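Local coordinates for putative sugar binding protein (Bacteroides vulgatus ATCC 8482, PDB 3KEZ), which probably binds sugars for nutrient uptake at the outer membrane as a SusD-family protein, and carries a bound calcium ion, at residues N343-A348 / E382-E387; D386-E391 / M399-R404. All blocks are in the same frame, centred on the assembly; numbering follows the deposited sequence.

Interaction 1: N343-A348 / E382-E387; sequences NAAEAA and ENVLDE
Val384 sets CG1 opposite its own backbone N (chi1 174°), and this turns the methyl toward helix 337-350, where it meets the helix at Ala345 and Glu346. Glu346 in its turn holds CG trans to the backbone N (chi1 -179°) and runs on fully extended, which carries its carboxylate along the flank of the interface to the level of Leu385. The Val384 methyl is the central point of contact: CG1 lies 3.8 Å from the amide N of Glu346 and 3.9 Å from Glu346 CB, and Ala345 CB lies 4.2 Å from Val384 CG1. One branched side chain therefore rests against backbone as well as side-chain atoms, and the two helix backbones come close here, with Glu346 CA and Val384 CA 6.0 Å apart. The segments run almost antiparallel, their axes at 169° and 9.5 Å apart at closest approach. Antiparallel pairing of this kind is consistent with the helical, TPR-related scaffold of the SusD family. Helix 354-368, next in the chain after helix 337-350, packs against both helices, as Leu361 touches Ala345 and Ile364 touches Glu387. On the far side of helix 337-350, Ala344 and Ala347 pack on helix 212-229. At the polar end of the contact Leu385 slants across the Glu346 side chain and brings CD2 to 3.8 Å from Glu346 OE1. This is a van der Waals approach of a methyl to a carboxylate oxygen; the charge itself is met by Arg404, which makes a salt bridge to OE2. Leu385 also touches Arg404, Asn405 and Met407, and Glu346 reaches Asn405 as well.

Interaction 2: D386-E391 / M399-R404; sequences DERRKE and MYDVIR
Arg388 of helix 381-392 drives its guanidinium against the carboxylate of Asp401. Ahead of it in the chain, Asp386 turns its OD1 to Arg389 NH1 in a salt bridge within the helix, while Glu387 faces helix 354-368 and pairs with Arg302. Arg388 then stretches across as an extended chain from CG to NE, and Arg388 NE donates to Asp401 OD2 at 2.7 Å. The bond is bent, with an N-H...O angle of 144°: OD2 lies in the guanidinium plane, but the donor stands well above the carboxylate plane, and the two flat groups are turned 81° apart. Arg388 CD comes to 3.1 Å from Asp401 OD2. The other carboxylate oxygen, Asp401 OD1, is held from within its own segment by Arg404 NE (2.9 Å) and Arg404 NH2 (3.1 Å), which grip it side-on. A water also donates to Asp401 OD1, at 2.7 Å. Beyond Arg388, Glu391 pairs with Arg336. Arg404 NH2 sits over one face of the Arg388 guanidinium, offset toward its rim; Glu339 pairs with Arg388 and Glu346 with Arg404. The charges of this buried network are thus shared among several acids and bases, which would be expected to keep Asp401 ionised.

Interactions 1 and 2 use overlapping parts of helix 381-392, sharing Asp386 and Glu387, with centres about 9 Å apart. Arg404 and Arg388 connect them. Glu346 OE2 of interaction 1 forms a salt bridge with Arg404 NH1 at 2.8 Å, and Asn343 OD1 probably accepts a hydrogen bond from Arg388 NH1, also at 2.8 Å. The Leu385 methyls pack beside these bonds: Leu385 CD1 lies 4.0 Å from Asp401 O, and Leu385 CD2 is 4.0 Å from Arg404 NH2. Helices 337-350, 381-392 and 398-403 thus meet through one continuous set of contacts, which lies away from the calcium site formed by Asn261, Gln322, Glu325, Asp329 and Asn331.

Interaction 1: N343-A348 / E382-E387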
# COMPACT_ATOMS: atom_id res chain seq x y z
N ASN A 343 -4.77 -10.09 -6.94
CA ASN A 343 -6.07 -10.03 -6.27
C ASN A 343 -7.11 -10.92 -6.95
O ASN A 343 -7.80 -11.66 -6.27
CB ASN A 343 -6.55 -8.57 -6.17
CG ASN A 343 -5.67 -7.74 -5.24
OD1 ASN A 343 -4.74 -8.27 -4.57
ND2 ASN A 343 -5.96 -6.43 -5.17
N ALA A 344 -7.19 -10.88 -8.29
CA ALA A 344 -8.10 -11.75 -9.03
C ALA A 344 -7.77 -13.22 -8.82
O ALA A 344 -8.66 -14.03 -8.61
CB ALA A 344 -8.11 -11.42 -10.53
N ALA A 345 -6.47 -13.54 -8.77
CA ALA A 345 -6.03 -14.92 -8.55
C ALA A 345 -6.46 -15.43 -7.18
O ALA A 345 -7.04 -16.52 -7.08
CB ALA A 345 -4.53 -15.05 -8.72
N GLU A 346 -6.23 -14.63 -6.16
CA GLU A 346 -6.63 -14.97 -4.80
C GLU A 346 -8.16 -15.16 -4.68
O GLU A 346 -8.63 -16.18 -4.19
CB GLU A 346 -6.12 -13.93 -3.80
CG GLU A 346 -6.50 -14.27 -2.37
CD GLU A 346 -5.98 -13.27 -1.31
OE1 GLU A 346 -4.96 -12.58 -1.52
OE2 GLU A 346 -6.61 -13.19 -0.24
N ALA A 347 -8.91 -14.20 -5.20
CA ALA A 347 -10.38 -14.26 -5.15
C ALA A 347 -10.92 -15.45 -5.95
O ALA A 347 -11.91 -16.05 -5.55
CB ALA A 347 -10.99 -12.95 -5.65
N ALA A 348 -10.28 -15.79 -7.07
CA ALA A 348 -10.64 -16.98 -7.84
C ALA A 348 -10.45 -18.26 -7.01
O ALA A 348 -11.35 -19.12 -6.97
CB ALA A 348 -9.83 -17.06 -9.14
N GLU A 382 -2.09 -20.34 -0.30
CA GLU A 382 -0.67 -20.22 -0.02
C GLU A 382 0.16 -20.07 -1.30
O GLU A 382 1.14 -19.34 -1.31
CB GLU A 382 -0.17 -21.42 0.78
CG GLU A 382 1.32 -21.38 1.00
CD GLU A 382 1.81 -22.24 2.15
OE1 GLU A 382 1.05 -23.04 2.72
OE2 GLU A 382 2.99 -22.09 2.50
N ASN A 383 -0.21 -20.80 -2.35
CA ASN A 383 0.44 -20.69 -3.67
C ASN A 383 0.35 -19.25 -4.17
O ASN A 383 1.33 -18.68 -4.66
CB ASN A 383 -0.27 -21.55 -4.74
CG ASN A 383 -0.11 -23.06 -4.56
OD1 ASN A 383 -0.86 -23.80 -5.19
ND2 ASN A 383 0.87 -23.52 -3.80
N VAL A 384 -0.85 -18.66 -4.05
CA VAL A 384 -1.06 -17.30 -4.50
C VAL A 384 -0.27 -16.28 -3.69
O VAL A 384 0.41 -15.40 -4.25
CB VAL A 384 -2.55 -16.94 -4.60
CG1 VAL A 384 -2.70 -15.47 -4.95
CG2 VAL A 384 -3.25 -17.79 -5.66
N LEU A 385 -0.32 -16.41 -2.37
CA LEU A 385 0.46 -15.53 -1.49
C LEU A 385 2.00 -15.67 -1.65
O LEU A 385 2.75 -14.69 -1.53
CB LEU A 385 0.04 -15.76 -0.05
CG LEU A 385 -1.40 -15.41 0.34
CD1 LEU A 385 -1.67 -15.69 1.80
CD2 LEU A 385 -1.78 -13.94 -0.04
N ASP A 386 2.47 -16.88 -1.95
CA ASP A 386 3.86 -17.09 -2.29
C ASP A 386 4.31 -16.41 -3.59
O ASP A 386 5.40 -15.90 -3.64
CB ASP A 386 4.22 -18.56 -2.31
CG ASP A 386 4.46 -19.10 -0.90
OD1 ASP A 386 4.46 -18.30 0.07
OD2 ASP A 386 4.55 -20.33 -0.77
N GLU A 387 3.45 -16.38 -4.62
CA GLU A 387 3.71 -15.51 -5.75
C GLU A 387 3.62 -14.01 -5.39
O GLU A 387 4.49 -13.21 -5.77
CB GLU A 387 2.77 -15.84 -6.90
CG GLU A 387 3.17 -15.24 -8.26
CD GLU A 387 4.50 -15.74 -8.78
OE1 GLU A 387 4.90 -16.88 -8.45
OE2 GLU A 387 5.16 -15.00 -9.53

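Interaction 2: D386-E391 / M399-R404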
# COMPACT_ATOMS: atom_id res chain seq x y z
N ASP A 386 2.47 -16.88 -1.95
CA ASP A 386 3.86 -17.09 -2.29
C ASP A 386 4.31 -16.41 -3.59
O ASP A 386 5.40 -15.90 -3.64
CB ASP A 386 4.22 -18.56 -2.31
CG ASP A 386 4.46 -19.10 -0.90
OD1 ASP A 386 4.46 -18.30 0.07
OD2 ASP A 386 4.55 -20.33 -0.77
N GLU A 387 3.45 -16.38 -4.62
CA GLU A 387 3.71 -15.51 -5.75
C GLU A 387 3.62 -14.01 -5.39
O GLU A 387 4.49 -13.21 -5.77
CB GLU A 387 2.77 -15.84 -6.90
CG GLU A 387 3.17 -15.24 -8.26
CD GLU A 387 4.50 -15.74 -8.78
OE1 GLU A 387 4.90 -16.88 -8.45
OE2 GLU A 387 5.16 -15.00 -9.53
N ARG A 388 2.58 -13.62 -4.66
CA ARG A 388 2.37 -12.22 -4.29
C ARG A 388 3.59 -11.63 -3.53
O ARG A 388 4.00 -10.50 -3.77
CB ARG A 388 1.09 -12.10 -3.44
CG ARG A 388 0.63 -10.69 -3.09
CD ARG A 388 -0.42 -10.71 -1.96
NE ARG A 388 -0.96 -9.39 -1.73
CZ ARG A 388 -1.84 -8.78 -2.56
NH1 ARG A 388 -2.31 -9.37 -3.65
NH2 ARG A 388 -2.25 -7.55 -2.28
N ARG A 389 4.14 -12.38 -2.58
CA ARG A 389 5.26 -11.87 -1.81
C ARG A 389 6.51 -11.61 -2.68
O ARG A 389 7.27 -10.68 -2.41
CB ARG A 389 5.59 -12.80 -0.63
CG ARG A 389 6.30 -14.08 -1.04
CD ARG A 389 6.06 -15.19 -0.07
NE ARG A 389 6.96 -15.05 1.05
CZ ARG A 389 7.25 -16.00 1.92
NH1 ARG A 389 6.71 -17.21 1.83
NH2 ARG A 389 8.09 -15.73 2.91
N LYS A 390 6.71 -12.41 -3.73
CA LYS A 390 7.81 -12.17 -4.66
C LYS A 390 7.53 -10.94 -5.45
O LYS A 390 8.43 -10.09 -5.60
CB LYS A 390 8.05 -13.36 -5.59
CG LYS A 390 8.42 -14.67 -4.85
CD LYS A 390 8.56 -15.86 -5.86
CE LYS A 390 8.70 -17.16 -5.12
NZ LYS A 390 8.49 -18.29 -6.03
N GLU A 391 6.29 -10.77 -5.90
CA GLU A 391 5.93 -9.61 -6.71
C GLU A 391 5.92 -8.27 -5.96
O GLU A 391 6.34 -7.26 -6.51
CB GLU A 391 4.57 -9.84 -7.38
CG GLU A 391 4.25 -8.76 -8.37
CD GLU A 391 5.27 -8.70 -9.49
OE1 GLU A 391 5.58 -9.77 -10.07
OE2 GLU A 391 5.76 -7.58 -9.80
N MSE A 399 3.25 -8.24 5.68
CA MSE A 399 2.76 -8.59 7.02
C MSE A 399 1.25 -8.68 6.97
O MSE A 399 0.65 -9.64 7.45
CB MSE A 399 3.23 -7.61 8.08
CG MSE A 399 2.68 -7.88 9.45
SE MSE A 399 0.94 -7.05 9.77
CE MSE A 399 1.44 -5.19 9.69
N TYR A 400 0.62 -7.70 6.35
CA TYR A 400 -0.83 -7.64 6.32
C TYR A 400 -1.43 -8.88 5.64
O TYR A 400 -2.48 -9.40 6.08
CB TYR A 400 -1.29 -6.43 5.52
CG TYR A 400 -0.98 -5.08 6.09
CD1 TYR A 400 -1.44 -4.72 7.36
CD2 TYR A 400 -0.34 -4.10 5.31
CE1 TYR A 400 -1.23 -3.41 7.84
CE2 TYR A 400 -0.13 -2.79 5.80
CZ TYR A 400 -0.59 -2.47 7.07
OH TYR A 400 -0.41 -1.21 7.58
N ASP A 401 -0.77 -9.33 4.55
CA ASP A 401 -1.27 -10.47 3.78
C ASP A 401 -1.20 -11.80 4.51
O ASP A 401 -2.05 -12.67 4.32
CB ASP A 401 -0.52 -10.59 2.45
CG ASP A 401 -0.83 -9.45 1.50
OD1 ASP A 401 -1.96 -8.90 1.57
OD2 ASP A 401 0.08 -9.09 0.69
N VAL A 402 -0.18 -11.97 5.33
CA VAL A 402 -0.15 -13.13 6.20
C VAL A 402 -1.23 -13.00 7.30
O VAL A 402 -2.10 -13.90 7.48
CB VAL A 402 1.25 -13.26 6.84
CG1 VAL A 402 1.28 -14.47 7.77
CG2 VAL A 402 2.31 -13.41 5.74
N ILE A 403 -1.20 -11.88 7.99
CA ILE A 403 -1.97 -11.69 9.22
C ILE A 403 -3.48 -11.70 8.91
O ILE A 403 -4.26 -12.28 9.66
CB ILE A 403 -1.56 -10.40 9.97
CG1 ILE A 403 -0.15 -10.52 10.58
CG2 ILE A 403 -2.61 -10.05 11.05
CD1 ILE A 403 0.04 -11.65 11.68
N ARG A 404 -3.87 -11.11 7.78
CA ARG A 404 -5.29 -10.95 7.43
C ARG A 404 -5.96 -12.28 7.17
O ARG A 404 -7.20 -12.41 7.23
CB ARG A 404 -5.45 -10.03 6.22
CG ARG A 404 -5.06 -10.61 4.85
CD ARG A 404 -5.17 -9.50 3.80
NE ARG A 404 -4.48 -9.81 2.55
CZ ARG A 404 -4.94 -10.62 1.58
NH1 ARG A 404 -6.03 -11.34 1.75
NH2 ARG A 404 -4.19 -10.80 0.50
O HOH W 1 -2.13 -6.28 0.98